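PDB 4IRN: prolyl-ACP dehydrogenase from Oscillatoria sp., which oxidises a prolyl group carried on an acyl carrier protein, using FAD, in the biosynthesis of the cyanotoxin anatoxin-a. Local coordinates for residues A285-I299 against L322-L336. Residues are numbered along the deposited sequence; the frame is centred on the assembly and turned at random.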
loop_
_atom_site.group_PDB
_atom_site.type_symbol
_atom_site.label_atom_id
_atom_site.label_comp_id
_atom_site.label_asym_id
_atom_site.label_seq_id
_atom_site.Cartn_x
_atom_site.Cartn_y
_atom_site.Cartn_z
ATOM N N ALA A 285 -12.637 -13.079 16.330
ATOM C CA ALA A 285 -14.034 -13.175 15.907
ATOM C C ALA A 285 -14.796 -11.932 16.371
ATOM O O ALA A 285 -15.565 -11.357 15.596
ATOM C CB ALA A 285 -14.671 -14.430 16.481
ATOM N N ALA A 286 -14.538 -11.494 17.620
ATOM C CA ALA A 286 -15.161 -10.316 18.219
ATOM C C ALA A 286 -14.635 -9.013 17.626
ATOM O O ALA A 286 -15.380 -8.035 17.581
ATOM C CB ALA A 286 -14.964 -10.333 19.710
ATOM N N ALA A 287 -13.365 -9.007 17.150
ATOM C CA ALA A 287 -12.706 -7.865 16.503
ATOM C C ALA A 287 -13.463 -7.458 15.233
ATOM O O ALA A 287 -13.539 -6.266 14.933
ATOM C CB ALA A 287 -11.264 -8.204 16.168
ATOM N N VAL A 288 -14.073 -8.450 14.533
ATOM C CA VAL A 288 -14.903 -8.265 13.336
ATOM C C VAL A 288 -16.147 -7.443 13.734
ATOM O O VAL A 288 -16.564 -6.559 12.977
ATOM C CB VAL A 288 -15.261 -9.620 12.646
ATOM C CG1 VAL A 288 -16.035 -9.402 11.348
ATOM C CG2 VAL A 288 -14.003 -10.448 12.373
ATOM N N GLY A 289 -16.679 -7.716 14.934
ATOM C CA GLY A 289 -17.824 -7.012 15.511
ATOM C C GLY A 289 -17.499 -5.571 15.840
ATOM O O GLY A 289 -18.303 -4.675 15.562
ATOM N N THR A 290 -16.288 -5.342 16.400
ATOM C CA THR A 290 -15.736 -4.025 16.740
ATOM C C THR A 290 -15.581 -3.197 15.453
ATOM O O THR A 290 -15.913 -2.010 15.445
ATOM C CB THR A 290 -14.396 -4.198 17.476
ATOM O OG1 THR A 290 -14.584 -5.055 18.606
ATOM C CG2 THR A 290 -13.772 -2.875 17.907
ATOM N N MET A 291 -15.107 -3.845 14.368
ATOM C CA MET A 291 -14.924 -3.242 13.054
ATOM C C MET A 291 -16.265 -2.777 12.487
ATOM O O MET A 291 -16.322 -1.704 11.877
ATOM C CB MET A 291 -14.254 -4.235 12.096
ATOM C CG MET A 291 -12.775 -4.494 12.397
ATOM S SD MET A 291 -12.053 -5.837 11.419
ATOM C CE MET A 291 -11.952 -5.054 9.845
ATOM N N GLU A 292 -17.346 -3.566 12.716
ATOM C CA GLU A 292 -18.706 -3.231 12.289
ATOM C C GLU A 292 -19.209 -2.003 13.060
ATOM O O GLU A 292 -19.836 -1.136 12.453
ATOM C CB GLU A 292 -19.659 -4.424 12.480
ATOM C CG GLU A 292 -20.967 -4.310 11.707
ATOM C CD GLU A 292 -21.904 -5.499 11.818
ATOM O OE1 GLU A 292 -21.494 -6.621 11.440
ATOM O OE2 GLU A 292 -23.061 -5.302 12.257
ATOM N N ARG A 293 -18.910 -1.922 14.383
ATOM C CA ARG A 293 -19.302 -0.792 15.232
ATOM C C ARG A 293 -18.630 0.510 14.788
ATOM O O ARG A 293 -19.321 1.522 14.654
ATOM C CB ARG A 293 -19.056 -1.062 16.733
ATOM C CG ARG A 293 -19.547 0.088 17.644
ATOM C CD ARG A 293 -19.381 -0.170 19.126
ATOM N NE ARG A 293 -17.981 -0.191 19.532
ATOM C CZ ARG A 293 -17.329 -1.282 19.913
ATOM N NH1 ARG A 293 -17.949 -2.453 19.957
ATOM N NH2 ARG A 293 -16.052 -1.210 20.259
ATOM N N LEU A 294 -17.317 0.474 14.534
ATOM C CA LEU A 294 -16.550 1.639 14.070
ATOM C C LEU A 294 -16.944 2.112 12.687
ATOM O O LEU A 294 -16.840 3.294 12.416
ATOM C CB LEU A 294 -15.033 1.399 14.127
ATOM C CG LEU A 294 -14.409 0.902 15.446
ATOM C CD1 LEU A 294 -12.941 0.613 15.244
ATOM C CD2 LEU A 294 -14.631 1.882 16.596
ATOM N N LEU A 295 -17.385 1.201 11.808
ATOM C CA LEU A 295 -17.845 1.566 10.465
ATOM C C LEU A 295 -19.128 2.387 10.560
ATOM O O LEU A 295 -19.190 3.469 9.965
ATOM C CB LEU A 295 -18.035 0.322 9.548
ATOM C CG LEU A 295 -18.659 0.528 8.142
ATOM C CD1 LEU A 295 -17.887 1.559 7.301
ATOM C CD2 LEU A 295 -18.736 -0.782 7.405
ATOM N N GLU A 296 -20.130 1.890 11.325
ATOM C CA GLU A 296 -21.415 2.571 11.503
ATOM C C GLU A 296 -21.241 3.917 12.233
ATOM O O GLU A 296 -21.926 4.894 11.910
ATOM C CB GLU A 296 -22.451 1.689 12.228
ATOM C CG GLU A 296 -22.763 0.325 11.624
ATOM C CD GLU A 296 -23.751 -0.538 12.397
ATOM O OE1 GLU A 296 -24.128 -0.170 13.532
ATOM O OE2 GLU A 296 -24.090 -1.632 11.892
ATOM N N GLN A 297 -20.317 3.961 13.200
ATOM C CA GLN A 297 -19.995 5.167 13.968
ATOM C C GLN A 297 -19.359 6.215 13.072
ATOM O O GLN A 297 -19.672 7.404 13.200
ATOM C CB GLN A 297 -19.059 4.838 15.126
ATOM C CG GLN A 297 -19.827 4.509 16.394
ATOM C CD GLN A 297 -18.962 4.163 17.576
ATOM O OE1 GLN A 297 -17.743 4.382 17.590
ATOM N NE2 GLN A 297 -19.585 3.589 18.592
ATOM N N SER A 298 -18.480 5.769 12.149
ATOM C CA SER A 298 -17.783 6.643 11.206
ATOM C C SER A 298 -18.708 7.147 10.097
ATOM O O SER A 298 -18.581 8.319 9.714
ATOM C CB SER A 298 -16.542 5.967 10.641
ATOM O OG SER A 298 -15.623 5.629 11.667
ATOM N N ILE A 299 -19.655 6.286 9.601
ATOM C CA ILE A 299 -20.666 6.682 8.595
ATOM C C ILE A 299 -21.509 7.814 9.207
ATOM O O ILE A 299 -21.644 8.867 8.590
ATOM C CB ILE A 299 -21.554 5.508 8.061
ATOM C CG1 ILE A 299 -20.721 4.490 7.273
ATOM C CG2 ILE A 299 -22.689 6.044 7.172
ATOM C CD1 ILE A 299 -21.360 3.129 7.065
ATOM N N LEU A 322 -14.356 4.909 4.216
ATOM C CA LEU A 322 -15.506 4.105 4.601
ATOM C C LEU A 322 -15.762 2.949 3.632
ATOM O O LEU A 322 -16.172 1.887 4.060
ATOM C CB LEU A 322 -16.749 4.974 4.824
ATOM C CG LEU A 322 -16.563 5.963 5.957
ATOM C CD1 LEU A 322 -17.399 7.168 5.762
ATOM C CD2 LEU A 322 -16.794 5.307 7.286
ATOM N N VAL A 323 -15.436 3.123 2.348
ATOM C CA VAL A 323 -15.504 2.090 1.302
ATOM C C VAL A 323 -14.430 1.029 1.631
ATOM O O VAL A 323 -14.730 -0.168 1.593
ATOM C CB VAL A 323 -15.357 2.692 -0.126
ATOM C CG1 VAL A 323 -15.319 1.594 -1.187
ATOM C CG2 VAL A 323 -16.485 3.678 -0.432
ATOM N N GLU A 324 -13.217 1.472 2.043
ATOM C CA GLU A 324 -12.122 0.571 2.443
ATOM C C GLU A 324 -12.471 -0.192 3.727
ATOM O O GLU A 324 -12.186 -1.386 3.832
ATOM C CB GLU A 324 -10.789 1.325 2.599
ATOM C CG GLU A 324 -10.163 1.778 1.286
ATOM C CD GLU A 324 -9.693 0.700 0.325
ATOM O OE1 GLU A 324 -9.315 -0.401 0.785
ATOM O OE2 GLU A 324 -9.662 0.977 -0.895
ATOM N N MET A 325 -13.137 0.492 4.679
ATOM C CA MET A 325 -13.609 -0.104 5.934
ATOM C C MET A 325 -14.644 -1.194 5.643
ATOM O O MET A 325 -14.607 -2.249 6.277
ATOM C CB MET A 325 -14.193 0.961 6.883
ATOM C CG MET A 325 -13.141 1.707 7.679
ATOM S SD MET A 325 -13.832 3.048 8.679
ATOM C CE MET A 325 -14.134 2.199 10.158
ATOM N N LYS A 326 -15.533 -0.947 4.655
ATOM C CA LYS A 326 -16.564 -1.885 4.202
ATOM C C LYS A 326 -15.946 -3.141 3.566
ATOM O O LYS A 326 -16.311 -4.254 3.954
ATOM C CB LYS A 326 -17.585 -1.197 3.263
ATOM C CG LYS A 326 -18.723 -2.102 2.762
ATOM C CD LYS A 326 -19.642 -2.624 3.870
ATOM C CE LYS A 326 -20.679 -3.566 3.319
ATOM N NZ LYS A 326 -21.533 -4.131 4.393
ATOM N N LEU A 327 -15.006 -2.963 2.615
ATOM C CA LEU A 327 -14.300 -4.068 1.946
ATOM C C LEU A 327 -13.597 -4.956 2.969
ATOM O O LEU A 327 -13.755 -6.177 2.917
ATOM C CB LEU A 327 -13.283 -3.558 0.900
ATOM C CG LEU A 327 -13.845 -2.872 -0.362
ATOM C CD1 LEU A 327 -12.803 -1.998 -1.001
ATOM C CD2 LEU A 327 -14.331 -3.886 -1.381
ATOM N N ARG A 328 -12.862 -4.338 3.919
ATOM C CA ARG A 328 -12.146 -5.048 4.976
ATOM C C ARG A 328 -13.069 -5.846 5.894
ATOM O O ARG A 328 -12.743 -6.986 6.226
ATOM C CB ARG A 328 -11.274 -4.089 5.792
ATOM C CG ARG A 328 -9.992 -3.770 5.081
ATOM C CD ARG A 328 -8.994 -3.136 5.991
ATOM N NE ARG A 328 -8.426 -1.992 5.304
ATOM C CZ ARG A 328 -8.776 -0.736 5.532
ATOM N NH1 ARG A 328 -9.671 -0.449 6.468
ATOM N NH2 ARG A 328 -8.243 0.244 4.824
ATOM N N LEU A 329 -14.220 -5.263 6.273
ATOM C CA LEU A 329 -15.214 -5.891 7.138
ATOM C C LEU A 329 -15.785 -7.165 6.516
ATOM O O LEU A 329 -15.885 -8.183 7.204
ATOM C CB LEU A 329 -16.336 -4.895 7.509
ATOM C CG LEU A 329 -17.512 -5.435 8.351
ATOM C CD1 LEU A 329 -17.086 -5.727 9.791
ATOM C CD2 LEU A 329 -18.662 -4.476 8.348
ATOM N N GLU A 330 -16.124 -7.108 5.216
ATOM C CA GLU A 330 -16.677 -8.241 4.466
ATOM C C GLU A 330 -15.655 -9.346 4.242
ATOM O O GLU A 330 -16.028 -10.516 4.259
ATOM C CB GLU A 330 -17.349 -7.792 3.156
ATOM C CG GLU A 330 -18.553 -6.878 3.369
ATOM C CD GLU A 330 -19.698 -7.403 4.223
ATOM O OE1 GLU A 330 -20.099 -8.576 4.040
ATOM O OE2 GLU A 330 -20.209 -6.629 5.064
ATOM N N ASN A 331 -14.375 -8.980 4.074
ATOM C CA ASN A 331 -13.262 -9.923 3.921
ATOM C C ASN A 331 -12.969 -10.634 5.242
ATOM O O ASN A 331 -12.686 -11.830 5.240
ATOM C CB ASN A 331 -12.001 -9.211 3.460
ATOM C CG ASN A 331 -11.934 -8.905 1.982
ATOM O OD1 ASN A 331 -12.205 -9.766 1.138
ATOM N ND2 ASN A 331 -11.502 -7.679 1.645
ATOM N N ALA A 332 -13.012 -9.884 6.365
ATOM C CA ALA A 332 -12.798 -10.392 7.722
ATOM C C ALA A 332 -13.867 -11.445 8.052
ATOM O O ALA A 332 -13.539 -12.505 8.587
ATOM C CB ALA A 332 -12.851 -9.253 8.733
ATOM N N LYS A 333 -15.131 -11.164 7.686
ATOM C CA LYS A 333 -16.272 -12.066 7.877
ATOM C C LYS A 333 -16.038 -13.372 7.094
ATOM O O LYS A 333 -16.205 -14.457 7.646
ATOM C CB LYS A 333 -17.590 -11.396 7.433
ATOM C CG LYS A 333 -18.185 -10.442 8.456
ATOM C CD LYS A 333 -19.422 -9.742 7.909
ATOM C CE LYS A 333 -20.019 -8.750 8.885
ATOM N NZ LYS A 333 -21.226 -8.072 8.330
ATOM N N ALA A 334 -15.571 -13.257 5.841
ATOM C CA ALA A 334 -15.248 -14.398 4.985
ATOM C C ALA A 334 -14.160 -15.323 5.585
ATOM O O ALA A 334 -14.339 -16.543 5.582
ATOM C CB ALA A 334 -14.822 -13.904 3.621
ATOM N N TYR A 335 -13.059 -14.745 6.128
ATOM C CA TYR A 335 -11.971 -15.521 6.728
ATOM C C TYR A 335 -12.418 -16.205 7.997
ATOM O O TYR A 335 -12.031 -17.353 8.233
ATOM C CB TYR A 335 -10.725 -14.669 7.009
ATOM C CG TYR A 335 -9.839 -14.456 5.801
ATOM C CD1 TYR A 335 -9.115 -15.509 5.246
ATOM C CD2 TYR A 335 -9.695 -13.195 5.233
ATOM C CE1 TYR A 335 -8.308 -15.323 4.121
ATOM C CE2 TYR A 335 -8.885 -12.993 4.116
ATOM C CZ TYR A 335 -8.205 -14.064 3.551
ATOM O OH TYR A 335 -7.417 -13.859 2.442
ATOM N N LEU A 336 -13.242 -15.504 8.810
ATOM C CA LEU A 336 -13.770 -16.009 10.074
ATOM C C LEU A 336 -14.738 -17.172 9.850
ATOM O O LEU A 336 -14.643 -18.179 10.554
ATOM C CB LEU A 336 -14.448 -14.876 10.868
ATOM C CG LEU A 336 -15.128 -15.265 12.183
ATOM C CD1 LEU A 336 -14.133 -15.849 13.185
ATOM C CD2 LEU A 336 -15.901 -14.105 12.761
#
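Leu329 rises from helix 316-344 into a hole lined by Val288, Met291, Glu292 and Leu295. With chi1 at 176° the branch leaves trans to the backbone N, and chi2 (71°) spreads its methyls: CD1 comes up against the backbone at Val288 O and Glu292 N, while CD2 leans on Leu295 CD2 at 3.8 Å. Leu295 returns the fit as a knob among Leu322, Met325, Lys326 and Leu329: its CD1 lies 3.8 Å from Met325 CB, the two side chains running antiparallel alongside one another. Val288 is the third knob, straddling Ala332 with both methyls; CG1 also meets the aliphatic stem of Lys333, and CG2 turns to Leu336 CD2. These knobs-into-holes join helices 285-304 and 316-344 in the C-terminal helical domain of the acyl-CoA dehydrogenase fold; segments 285-299 and 322-336 run nearly antiparallel (159°), axes 9.9 Å apart at closest. At one end Leu336 CD1 rests on Ala285 CB (3.6 Å); at the other, Leu322 CD2 packs against Ser298 CB and Ile299 CG1. Leu294 O takes bonds from Ser298 N and Ser298 OG (2.7 Å for OG), on opposite faces of its plane. Along one flank the extended Lys333 chain crosses Glu292 at about a right angle, and its NZ forms a salt bridge to Glu292 OE1 (3.4 Å), weak as a hydrogen bond; Gln109 of helix 101-114 also bonds this oxygen. Lys333 NZ has a long ion pair with Glu330 OE2, which Lys326 NZ meets from above the carboxylate plane.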